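Local coordinates for protein acetylxylan esterase (Geobacillus stearothermophilus, PDB 5BN1) that removes acetyl side groups from the xylose units of xylan and xylo-oligosaccharides, working as a doughnut-shaped homooctameric serine esterase, at residues A[6-17]-A[80-91]; A[131-139]-A[151-162]. The protein carries 1 engineered substitution. All blocks are in the same frame, centred on the assembly; numbering follows the deposited sequence.

Contact 1 (A[6-17]-A[80-91]); sequences GEKLLFIGDSIT and QKPDWVSIMIGI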
loop_
_atom_site.group_PDB
_atom_site.type_symbol
_atom_site.label_atom_id
_atom_site.label_comp_id
_atom_site.label_asym_id
_atom_site.label_seq_id
_atom_site.Cartn_x
_atom_site.Cartn_y
_atom_site.Cartn_z
ATOM N N GLY A 6 -3.025 41.905 -3.658
ATOM C CA GLY A 6 -4.401 41.638 -3.813
ATOM C C GLY A 6 -4.725 41.048 -5.175
ATOM O O GLY A 6 -5.887 40.628 -5.363
ATOM N N GLU A 7 -3.689 40.906 -5.997
ATOM C CA GLU A 7 -3.941 40.351 -7.392
ATOM C C GLU A 7 -3.719 38.857 -7.446
ATOM O O GLU A 7 -3.025 38.323 -6.578
ATOM C CB GLU A 7 -3.077 40.912 -8.391
ATOM C CG GLU A 7 -3.412 42.382 -8.729
ATOM C CD GLU A 7 -2.369 43.098 -9.492
ATOM O OE1 GLU A 7 -2.583 44.321 -9.428
ATOM O OE2 GLU A 7 -1.246 42.735 -10.039
ATOM N N LYS A 8 -4.491 38.193 -8.300
ATOM C CA LYS A 8 -4.455 36.751 -8.468
ATOM C C LYS A 8 -3.615 36.443 -9.703
ATOM O O LYS A 8 -3.856 36.879 -10.812
ATOM C CB LYS A 8 -5.790 36.128 -8.619
ATOM C CG LYS A 8 -5.758 34.656 -8.877
ATOM C CD LYS A 8 -7.110 34.028 -9.177
ATOM C CE LYS A 8 -7.874 33.556 -8.046
ATOM N NZ LYS A 8 -9.098 32.805 -8.348
ATOM N N LEU A 9 -2.557 35.628 -9.512
ATOM C CA LEU A 9 -1.629 35.221 -10.551
ATOM C C LEU A 9 -1.844 33.755 -10.753
ATOM O O LEU A 9 -1.739 32.960 -9.799
ATOM C CB LEU A 9 -0.192 35.494 -10.127
ATOM C CG LEU A 9 0.950 34.777 -10.883
ATOM C CD1 LEU A 9 0.934 35.104 -12.379
ATOM C CD2 LEU A 9 2.241 35.256 -10.298
ATOM N N LEU A 10 -2.199 33.338 -11.971
ATOM C CA LEU A 10 -2.547 32.007 -12.296
ATOM C C LEU A 10 -1.528 31.522 -13.281
ATOM O O LEU A 10 -1.274 32.117 -14.322
ATOM C CB LEU A 10 -3.949 31.874 -12.889
ATOM C CG LEU A 10 -4.470 30.530 -13.282
ATOM C CD1 LEU A 10 -5.993 30.549 -13.191
ATOM C CD2 LEU A 10 -4.136 30.166 -14.712
ATOM N N PHE A 11 -0.908 30.337 -13.012
ATOM C CA PHE A 11 0.070 29.691 -13.889
ATOM C C PHE A 11 -0.606 28.513 -14.528
ATOM O O PHE A 11 -1.334 27.722 -13.934
ATOM C CB PHE A 11 1.272 29.176 -13.073
ATOM C CG PHE A 11 2.163 30.226 -12.524
ATOM C CD1 PHE A 11 3.278 30.565 -13.192
ATOM C CD2 PHE A 11 1.933 30.744 -11.217
ATOM C CE1 PHE A 11 4.181 31.504 -12.714
ATOM C CE2 PHE A 11 2.841 31.642 -10.709
ATOM C CZ PHE A 11 3.936 32.040 -11.419
ATOM N N ILE A 12 -0.332 28.400 -15.852
ATOM C CA ILE A 12 -0.864 27.305 -16.615
ATOM C C ILE A 12 0.229 26.780 -17.584
ATOM O O ILE A 12 1.138 27.496 -18.006
ATOM C CB ILE A 12 -2.226 27.572 -17.271
ATOM C CG1 ILE A 12 -2.942 26.289 -17.699
ATOM C CG2 ILE A 12 -2.046 28.602 -18.385
ATOM C CD1 ILE A 12 -4.430 26.430 -18.074
ATOM N N GLY A 13 0.181 25.462 -17.824
ATOM C CA GLY A 13 1.145 24.817 -18.606
ATOM C C GLY A 13 1.034 23.305 -18.412
ATOM O O GLY A 13 -0.007 22.750 -18.125
ATOM N N ASP A 14 2.205 22.660 -18.651
ATOM C CA ASP A 14 2.370 21.179 -18.621
ATOM C C ASP A 14 3.016 20.699 -17.307
ATOM O O ASP A 14 2.904 21.366 -16.330
ATOM C CB ASP A 14 3.098 20.794 -19.893
ATOM C CG ASP A 14 4.400 21.446 -20.032
ATOM O OD1 ASP A 14 5.058 21.777 -19.019
ATOM O OD2 ASP A 14 4.815 21.757 -21.160
ATOM N N SER A 15 3.705 19.567 -17.396
ATOM C CA SER A 15 4.332 19.065 -16.155
ATOM C C SER A 15 5.301 20.001 -15.510
ATOM O O SER A 15 5.458 20.013 -14.287
ATOM C CB SER A 15 5.098 17.751 -16.365
ATOM O OG SER A 15 6.086 17.938 -17.400
ATOM N N ILE A 16 5.970 20.839 -16.251
ATOM C CA ILE A 16 6.994 21.779 -15.711
ATOM C C ILE A 16 6.286 22.705 -14.756
ATOM O O ILE A 16 6.874 23.157 -13.775
ATOM C CB ILE A 16 7.794 22.476 -16.843
ATOM C CG1 ILE A 16 8.386 21.459 -17.805
ATOM C CG2 ILE A 16 8.878 23.371 -16.199
ATOM C CD1 ILE A 16 9.247 20.395 -17.219
ATOM N N THR A 17 5.072 23.109 -15.127
ATOM C CA THR A 17 4.225 23.963 -14.348
ATOM C C THR A 17 3.572 23.169 -13.198
ATOM O O THR A 17 3.629 23.599 -12.027
ATOM C CB THR A 17 3.214 24.759 -15.230
ATOM O OG1 THR A 17 3.994 25.509 -16.132
ATOM C CG2 THR A 17 2.337 25.679 -14.363
ATOM N N GLN A 80 -11.703 31.264 -13.250
ATOM C CA GLN A 80 -10.914 31.607 -12.046
ATOM C C GLN A 80 -10.729 33.060 -11.815
ATOM O O GLN A 80 -10.151 33.509 -10.822
ATOM C CB GLN A 80 -9.502 30.946 -12.144
ATOM C CG GLN A 80 -9.570 29.477 -12.410
ATOM C CD GLN A 80 -10.355 28.635 -11.395
ATOM O OE1 GLN A 80 -10.273 28.860 -10.199
ATOM N NE2 GLN A 80 -11.105 27.659 -11.874
ATOM N N LYS A 81 -11.154 33.863 -12.781
ATOM C CA LYS A 81 -11.001 35.299 -12.733
ATOM C C LYS A 81 -9.677 35.786 -12.292
ATOM O O LYS A 81 -9.536 36.589 -11.388
ATOM C CB LYS A 81 -12.091 35.867 -11.793
ATOM C CG LYS A 81 -13.498 35.394 -12.125
ATOM C CD LYS A 81 -13.932 35.904 -13.511
ATOM C CE LYS A 81 -15.403 35.594 -13.846
ATOM N NZ LYS A 81 -16.195 36.254 -12.768
ATOM N N PRO A 82 -8.606 35.330 -12.933
ATOM C CA PRO A 82 -7.361 35.885 -12.614
ATOM C C PRO A 82 -7.047 37.249 -13.020
ATOM O O PRO A 82 -7.602 37.790 -13.987
ATOM C CB PRO A 82 -6.379 34.916 -13.365
ATOM C CG PRO A 82 -7.208 34.561 -14.616
ATOM C CD PRO A 82 -8.573 34.417 -14.114
ATOM N N ASP A 83 -6.119 37.881 -12.352
ATOM C CA ASP A 83 -5.575 39.158 -12.768
ATOM C C ASP A 83 -4.411 39.110 -13.700
ATOM O O ASP A 83 -4.253 39.797 -14.652
ATOM C CB ASP A 83 -5.198 39.994 -11.558
ATOM C CG ASP A 83 -6.368 40.241 -10.663
ATOM O OD1 ASP A 83 -7.362 40.967 -11.191
ATOM O OD2 ASP A 83 -6.519 39.731 -9.533
ATOM N N TRP A 84 -3.554 38.034 -13.521
ATOM C CA TRP A 84 -2.448 37.799 -14.341
ATOM C C TRP A 84 -2.416 36.288 -14.683
ATOM O O TRP A 84 -2.762 35.454 -13.836
ATOM C CB TRP A 84 -1.138 38.104 -13.655
ATOM C CG TRP A 84 -0.870 39.497 -13.460
ATOM C CD1 TRP A 84 -1.344 40.267 -12.456
ATOM C CD2 TRP A 84 -0.084 40.339 -14.329
ATOM N NE1 TRP A 84 -0.901 41.574 -12.675
ATOM C CE2 TRP A 84 -0.143 41.633 -13.801
ATOM C CE3 TRP A 84 0.587 40.125 -15.528
ATOM C CZ2 TRP A 84 0.476 42.697 -14.409
ATOM C CZ3 TRP A 84 1.259 41.190 -16.105
ATOM C CH2 TRP A 84 1.193 42.444 -15.535
ATOM N N VAL A 85 -2.182 36.020 -15.970
ATOM C CA VAL A 85 -2.072 34.643 -16.451
ATOM C C VAL A 85 -0.723 34.439 -17.072
ATOM O O VAL A 85 -0.259 35.084 -17.987
ATOM C CB VAL A 85 -3.169 34.267 -17.497
ATOM C CG1 VAL A 85 -3.031 32.812 -17.999
ATOM C CG2 VAL A 85 -4.517 34.416 -16.910
ATOM N N SER A 86 0.015 33.443 -16.525
ATOM C CA SER A 86 1.323 32.989 -16.985
ATOM C C SER A 86 1.136 31.638 -17.722
ATOM O O SER A 86 0.492 30.726 -17.215
ATOM C CB SER A 86 2.354 32.753 -15.859
ATOM O OG SER A 86 3.570 32.349 -16.347
ATOM N N ILE A 87 1.590 31.631 -18.968
ATOM C CA ILE A 87 1.469 30.464 -19.851
ATOM C C ILE A 87 2.863 29.987 -20.194
ATOM O O ILE A 87 3.707 30.693 -20.715
ATOM C CB ILE A 87 0.705 30.778 -21.183
ATOM C CG1 ILE A 87 -0.610 31.452 -20.797
ATOM C CG2 ILE A 87 0.582 29.524 -22.019
ATOM C CD1 ILE A 87 -1.224 32.139 -22.049
ATOM N N MET A 88 3.115 28.653 -20.006
ATOM C CA MET A 88 4.327 27.985 -20.519
ATOM C C MET A 88 3.887 26.665 -21.105
ATOM O O MET A 88 3.561 25.673 -20.478
ATOM C CB MET A 88 5.442 27.728 -19.473
ATOM C CG MET A 88 6.676 27.179 -20.133
ATOM S SD MET A 88 8.202 27.299 -19.178
ATOM C CE MET A 88 7.672 26.555 -17.658
ATOM N N ILE A 89 3.837 26.702 -22.469
ATOM C CA ILE A 89 3.336 25.551 -23.237
ATOM C C ILE A 89 4.082 25.451 -24.544
ATOM O O ILE A 89 4.643 26.426 -25.083
ATOM C CB ILE A 89 1.829 25.643 -23.462
ATOM C CG1 ILE A 89 1.156 24.286 -23.752
ATOM C CG2 ILE A 89 1.532 26.746 -24.554
ATOM C CD1 ILE A 89 1.029 23.417 -22.486
ATOM N N GLY A 90 4.226 24.210 -25.016
ATOM C CA GLY A 90 4.977 23.886 -26.279
ATOM C C GLY A 90 5.938 22.744 -26.171
ATOM O O GLY A 90 6.270 22.149 -27.157
ATOM N N ILE A 91 6.430 22.440 -24.943
ATOM C CA ILE A 91 7.320 21.314 -24.842
ATOM C C ILE A 91 6.728 20.032 -25.403
ATOM O O ILE A 91 7.390 19.340 -26.167
ATOM C CB ILE A 91 7.790 21.115 -23.401
ATOM C CG1 ILE A 91 8.774 22.202 -23.010
ATOM C CG2 ILE A 91 8.498 19.734 -23.240
ATOM C CD1 ILE A 91 9.158 22.279 -21.541
HETATM O O HOH W 1 -8.444 30.180 -8.794
HETATM O O HOH W 2 -10.331 35.778 -8.498
HETATM O O HOH W 3 3.288 29.458 -16.599
HETATM O O HOH W 4 3.652 21.607 -23.617
HETATM O O HOH W 5 6.035 23.932 -22.290
HETATM O O HOH W 6 4.757 24.408 -18.447
#

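Contact 2 (A[131-139]-A[151-162]); sequences IILMTPFYI and MDQYGRVVKQIA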
loop_
_atom_site.group_PDB
_atom_site.type_symbol
_atom_site.label_atom_id
_atom_site.label_comp_id
_atom_site.label_asym_id
_atom_site.label_seq_id
_atom_site.Cartn_x
_atom_site.Cartn_y
_atom_site.Cartn_z
ATOM N N ILE A 131 -0.711 39.356 -19.054
ATOM C CA ILE A 131 -0.359 37.974 -19.477
ATOM C C ILE A 131 1.103 37.926 -19.520
ATOM O O ILE A 131 1.829 38.786 -20.015
ATOM C CB ILE A 131 -0.970 37.663 -20.835
ATOM C CG1 ILE A 131 -2.486 37.564 -20.674
ATOM C CG2 ILE A 131 -0.374 36.334 -21.393
ATOM C CD1 ILE A 131 -3.214 37.400 -21.994
ATOM N N ILE A 132 1.684 36.764 -19.014
ATOM C CA ILE A 132 3.050 36.514 -19.139
ATOM C C ILE A 132 3.283 35.240 -19.983
ATOM O O ILE A 132 2.708 34.231 -19.655
ATOM C CB ILE A 132 3.756 36.200 -17.752
ATOM C CG1 ILE A 132 3.451 37.347 -16.762
ATOM C CG2 ILE A 132 5.242 36.084 -17.943
ATOM C CD1 ILE A 132 2.702 36.998 -15.544
ATOM N N LEU A 133 3.912 35.387 -21.140
ATOM C CA LEU A 133 4.166 34.273 -22.029
ATOM C C LEU A 133 5.576 33.867 -21.797
ATOM O O LEU A 133 6.561 34.496 -22.063
ATOM C CB LEU A 133 3.996 34.751 -23.521
ATOM C CG LEU A 133 2.529 34.880 -23.788
ATOM C CD1 LEU A 133 2.392 35.564 -25.160
ATOM C CD2 LEU A 133 1.827 33.582 -23.932
ATOM N N MET A 134 5.685 32.564 -21.340
ATOM C CA MET A 134 6.975 31.964 -21.230
ATOM C C MET A 134 7.206 30.984 -22.341
ATOM O O MET A 134 6.357 30.211 -22.682
ATOM C CB MET A 134 7.010 31.125 -19.919
ATOM C CG MET A 134 6.682 31.893 -18.670
ATOM S SD MET A 134 6.631 30.883 -17.061
ATOM C CE MET A 134 8.363 30.489 -16.973
ATOM N N THR A 135 8.362 31.019 -22.914
ATOM C CA THR A 135 8.698 30.101 -24.031
ATOM C C THR A 135 8.767 28.668 -23.478
ATOM O O THR A 135 9.095 28.511 -22.279
ATOM C CB THR A 135 10.028 30.350 -24.743
ATOM O OG1 THR A 135 11.168 30.266 -23.845
ATOM C CG2 THR A 135 10.064 31.804 -25.284
ATOM N N PRO A 136 8.402 27.692 -24.259
ATOM C CA PRO A 136 8.938 26.337 -23.967
ATOM C C PRO A 136 10.446 26.390 -24.019
ATOM O O PRO A 136 11.162 27.343 -24.404
ATOM C CB PRO A 136 8.246 25.515 -25.029
ATOM C CG PRO A 136 8.308 26.402 -26.291
ATOM C CD PRO A 136 7.893 27.708 -25.690
ATOM N N PHE A 137 11.081 25.231 -23.707
ATOM C CA PHE A 137 12.497 25.111 -23.722
ATOM C C PHE A 137 12.875 23.619 -23.917
ATOM O O PHE A 137 12.026 22.746 -23.734
ATOM C CB PHE A 137 13.134 25.601 -22.353
ATOM C CG PHE A 137 12.690 24.850 -21.133
ATOM C CD1 PHE A 137 13.338 23.665 -20.848
ATOM C CD2 PHE A 137 11.640 25.266 -20.355
ATOM C CE1 PHE A 137 12.877 22.901 -19.757
ATOM C CE2 PHE A 137 11.181 24.542 -19.305
ATOM C CZ PHE A 137 11.773 23.340 -19.025
ATOM N N TYR A 138 14.145 23.454 -24.229
ATOM C CA TYR A 138 14.732 22.098 -24.345
ATOM C C TYR A 138 16.111 22.222 -23.832
ATOM O O TYR A 138 16.882 23.093 -24.280
ATOM C CB TYR A 138 14.648 21.558 -25.741
ATOM C CG TYR A 138 14.993 20.096 -25.913
ATOM C CD1 TYR A 138 14.331 19.141 -25.175
ATOM C CD2 TYR A 138 15.879 19.680 -26.881
ATOM C CE1 TYR A 138 14.564 17.806 -25.353
ATOM C CE2 TYR A 138 16.127 18.314 -27.048
ATOM C CZ TYR A 138 15.445 17.407 -26.309
ATOM O OH TYR A 138 15.697 16.055 -26.570
ATOM N N ILE A 139 16.458 21.369 -22.831
ATOM C CA ILE A 139 17.731 21.572 -22.181
ATOM C C ILE A 139 18.807 20.846 -22.962
ATOM O O ILE A 139 19.174 19.680 -22.758
ATOM C CB ILE A 139 17.643 21.100 -20.689
ATOM C CG1 ILE A 139 16.532 21.803 -19.990
ATOM C CG2 ILE A 139 19.029 21.299 -20.000
ATOM C CD1 ILE A 139 16.225 21.313 -18.567
ATOM N N MET A 151 12.154 23.426 -31.069
ATOM C CA MET A 151 11.725 24.146 -29.926
ATOM C C MET A 151 11.988 25.678 -30.037
ATOM O O MET A 151 11.159 26.456 -29.633
ATOM C CB MET A 151 12.430 23.585 -28.642
ATOM C CG MET A 151 11.690 23.867 -27.389
ATOM S SD MET A 151 10.112 23.030 -27.165
ATOM C CE MET A 151 10.788 21.418 -26.763
ATOM N N ASP A 152 13.163 25.997 -30.578
ATOM C CA ASP A 152 13.543 27.420 -30.820
ATOM C C ASP A 152 12.510 28.080 -31.749
ATOM O O ASP A 152 12.079 29.243 -31.513
ATOM C CB ASP A 152 14.905 27.615 -31.325
ATOM C CG ASP A 152 16.015 27.435 -30.282
ATOM O OD1 ASP A 152 15.718 27.127 -29.161
ATOM O OD2 ASP A 152 17.172 27.530 -30.776
ATOM N N GLN A 153 12.057 27.309 -32.743
ATOM C CA GLN A 153 11.008 27.857 -33.662
ATOM C C GLN A 153 9.728 28.153 -32.971
ATOM O O GLN A 153 9.075 29.182 -33.107
ATOM C CB GLN A 153 10.867 26.924 -34.824
ATOM C CG GLN A 153 9.800 27.457 -35.781
ATOM C CD GLN A 153 9.699 26.586 -37.007
ATOM O OE1 GLN A 153 9.644 25.297 -36.932
ATOM N NE2 GLN A 153 9.828 27.235 -38.167
ATOM N N TYR A 154 9.221 27.258 -32.058
ATOM C CA TYR A 154 8.056 27.477 -31.222
ATOM C C TYR A 154 8.277 28.647 -30.281
ATOM O O TYR A 154 7.362 29.435 -30.060
ATOM C CB TYR A 154 7.647 26.191 -30.468
ATOM C CG TYR A 154 6.893 25.145 -31.305
ATOM C CD1 TYR A 154 7.515 24.580 -32.438
ATOM C CD2 TYR A 154 5.654 24.700 -30.933
ATOM C CE1 TYR A 154 6.819 23.644 -33.260
ATOM C CE2 TYR A 154 4.973 23.755 -31.699
ATOM C CZ TYR A 154 5.605 23.249 -32.800
ATOM O OH TYR A 154 4.925 22.288 -33.607
ATOM N N GLY A 155 9.472 28.763 -29.730
ATOM C CA GLY A 155 9.788 29.908 -28.908
ATOM C C GLY A 155 9.676 31.261 -29.696
ATOM O O GLY A 155 9.319 32.206 -29.056
ATOM N N ARG A 156 10.103 31.232 -30.936
ATOM C CA ARG A 156 9.953 32.454 -31.831
ATOM C C ARG A 156 8.511 32.813 -31.912
ATOM O O ARG A 156 8.118 34.023 -31.843
ATOM C CB ARG A 156 10.574 32.252 -33.170
ATOM C CG ARG A 156 12.015 32.186 -33.193
ATOM C CD ARG A 156 12.650 32.434 -34.547
ATOM N NE ARG A 156 12.376 31.378 -35.522
ATOM C CZ ARG A 156 13.038 30.276 -35.656
ATOM N NH1 ARG A 156 13.999 29.894 -34.800
ATOM N NH2 ARG A 156 12.703 29.402 -36.586
ATOM N N VAL A 157 7.587 31.855 -32.061
ATOM C CA VAL A 157 6.158 32.103 -32.022
ATOM C C VAL A 157 5.722 32.779 -30.806
ATOM O O VAL A 157 4.965 33.730 -30.772
ATOM C CB VAL A 157 5.292 30.855 -32.358
ATOM C CG1 VAL A 157 3.854 31.040 -31.924
ATOM C CG2 VAL A 157 5.515 30.398 -33.831
ATOM N N VAL A 158 6.125 32.226 -29.632
ATOM C CA VAL A 158 5.766 32.825 -28.385
ATOM C C VAL A 158 6.172 34.339 -28.291
ATOM O O VAL A 158 5.355 35.127 -27.791
ATOM C CB VAL A 158 6.346 31.945 -27.246
ATOM C CG1 VAL A 158 6.030 32.606 -25.912
ATOM C CG2 VAL A 158 5.701 30.534 -27.263
ATOM N N LYS A 159 7.385 34.594 -28.641
ATOM C CA LYS A 159 8.083 35.919 -28.563
ATOM C C LYS A 159 7.236 36.900 -29.442
ATOM O O LYS A 159 6.831 37.974 -28.954
ATOM C CB LYS A 159 9.459 35.846 -28.968
ATOM C CG LYS A 159 10.182 37.228 -28.781
ATOM C CD LYS A 159 11.658 37.097 -28.877
ATOM C CE LYS A 159 12.343 38.400 -28.318
ATOM N NZ LYS A 159 13.770 38.196 -28.490
ATOM N N GLN A 160 6.858 36.391 -30.587
ATOM C CA GLN A 160 6.097 37.293 -31.508
ATOM C C GLN A 160 4.689 37.507 -31.095
ATOM O O GLN A 160 4.202 38.712 -31.189
ATOM C CB GLN A 160 6.327 36.762 -32.907
ATOM C CG GLN A 160 7.753 36.792 -33.482
ATOM C CD GLN A 160 8.874 38.028 -33.450
ATOM O OE1 GLN A 160 8.810 39.015 -32.661
ATOM N NE2 GLN A 160 10.020 37.830 -34.241
ATOM N N ILE A 161 4.017 36.551 -30.532
ATOM C CA ILE A 161 2.710 36.669 -29.932
ATOM C C ILE A 161 2.844 37.715 -28.784
ATOM O O ILE A 161 1.972 38.572 -28.571
ATOM C CB ILE A 161 2.009 35.391 -29.541
ATOM C CG1 ILE A 161 1.685 34.461 -30.802
ATOM C CG2 ILE A 161 0.757 35.670 -28.783
ATOM C CD1 ILE A 161 1.259 33.111 -30.475
ATOM N N ALA A 162 3.836 37.560 -27.933
ATOM C CA ALA A 162 3.936 38.457 -26.793
ATOM C C ALA A 162 4.142 39.938 -27.278
ATOM O O ALA A 162 3.556 40.824 -26.716
ATOM C CB ALA A 162 5.073 38.074 -25.866
#

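Contact 1 (A[6-17]-A[80-91])
Strands 8-13 and 84-88 run parallel, 4.7 Å between their axes and -18° in crossing, with Leu10 N donating to Trp84 O and Leu10 O accepting from Ser86 N. The pattern repeats two residues on, where Ile12 is held by Ser86 O and Met88 N. At the entry end Lys8 O takes both Trp84 N and Asp83 N, while Lys8 N returns a straight 2.8 Å bond to the anti lone pair of Asp83 OD2; Asp83 OD1 makes a salt bridge with Lys129. Trp84 NE1 meets Glu7 OE2 at 2.9 Å from above the carboxylate plane, a bent bond (137°), and Gly4 N shares this oxygen. The Lys8 chain, otherwise extended, bends at chi3 (-89°), bringing NZ 2.8 Å from Gln80 O, in the carbonyl plane on a lone pair. Strand 84-88 is the middle strand of the five-stranded parallel sheet of this SGNH (GDSL) hydrolase, and 8-13 is its neighbour; Gly13, Asp14 and Ser15 are the GDS of the family motif, Ser15 being the presumed nucleophile. On one sheet face Phe11 CD1 touches Ser86 CB at 3.6 Å; on the other, Ile12 CG2 lies 4.0 Å from Ile87 CG1. A beta carbon on Gly13 would strike Met88 O. Asp14 OD1 caps the next helix at Ile16 N, and OD2 accepts from a water 2.7 Å away, which in turn accepts from Ile91 N. Beyond it, Met88 CE packs 3.7 Å from Ile16 CG2.

Contact 2 (A[131-139]-A[151-162])
The Tyr138 ring is approached obliquely by the Met151 methyl, whose CE lies 4.0 Å from Tyr138 CB; the hydroxyl at the far end of the ring is hydrogen-bonded to Tyr184 of a second subunit. The Phe137 side chain sets out away from the helix, and its ring meets that of Phe176; the Tyr154 ring leads off toward Tyr113. Met151 is bent at both chi2 (68°) and chi3 (75°), a hooked chain that sets SD 3.8 Å from Pro136 CB and CE 3.5 Å from Phe137 O, a buried carbonyl oxygen with no polar partner. An alanine in place of Met151 has neither sulfur nor methyl, and a gap would probably open beside the Pro136 ring, Phe137 O and Tyr138 CB. One helical turn on, Gly155 brings the backbones to 5.0 Å between its CA and that of Thr135. Val158 divides its branches: CG2 meets Pro136 CD at 3.9 Å, while CG1 rests 3.8 Å from Leu133 CB. Leu133 CD1 ends against Ala162 CB at 3.7 Å and also touches Ile161 CG2. The side-chain packing is mostly apolar, with no polar bond between the two segments, and belongs to the beta-alpha-beta unit of strand 130-134, helix 146-165 and strand 168-170, the helix running back at 161° to the first strand. Helix 110-124 adjoins it at Tyr154 and Val158, and Phe169 of strand 168-170 borders it at Lys159 and Ala162.

Contacts 1 and 2 follow each other along the chain, their centres about 15 Å apart, and share one sheet: strand 84-88 lies next to strand 130-134, with probable hydrogen bonds from Ile132 N to Val85 O and from Met134 N to Ile87 O, both 2.8 Å. Past the strand ends, Ile91 CG1 packs 3.4 Å from Phe137 O. Contact 1 holds Ser15, the presumed nucleophile, whose OG is hydrogen-bonded to His194 NE2, and places the Asp14 side chain about 4 Å from that of Asn92, a likely transition-state stabiliser. Contact 2 comes less near the triad: the Tyr138 side chain is about 7 Å from that of Asp191, the probable third member, whereas Ile16 of contact 1 comes within about 4 Å of His194, side chain to side chain.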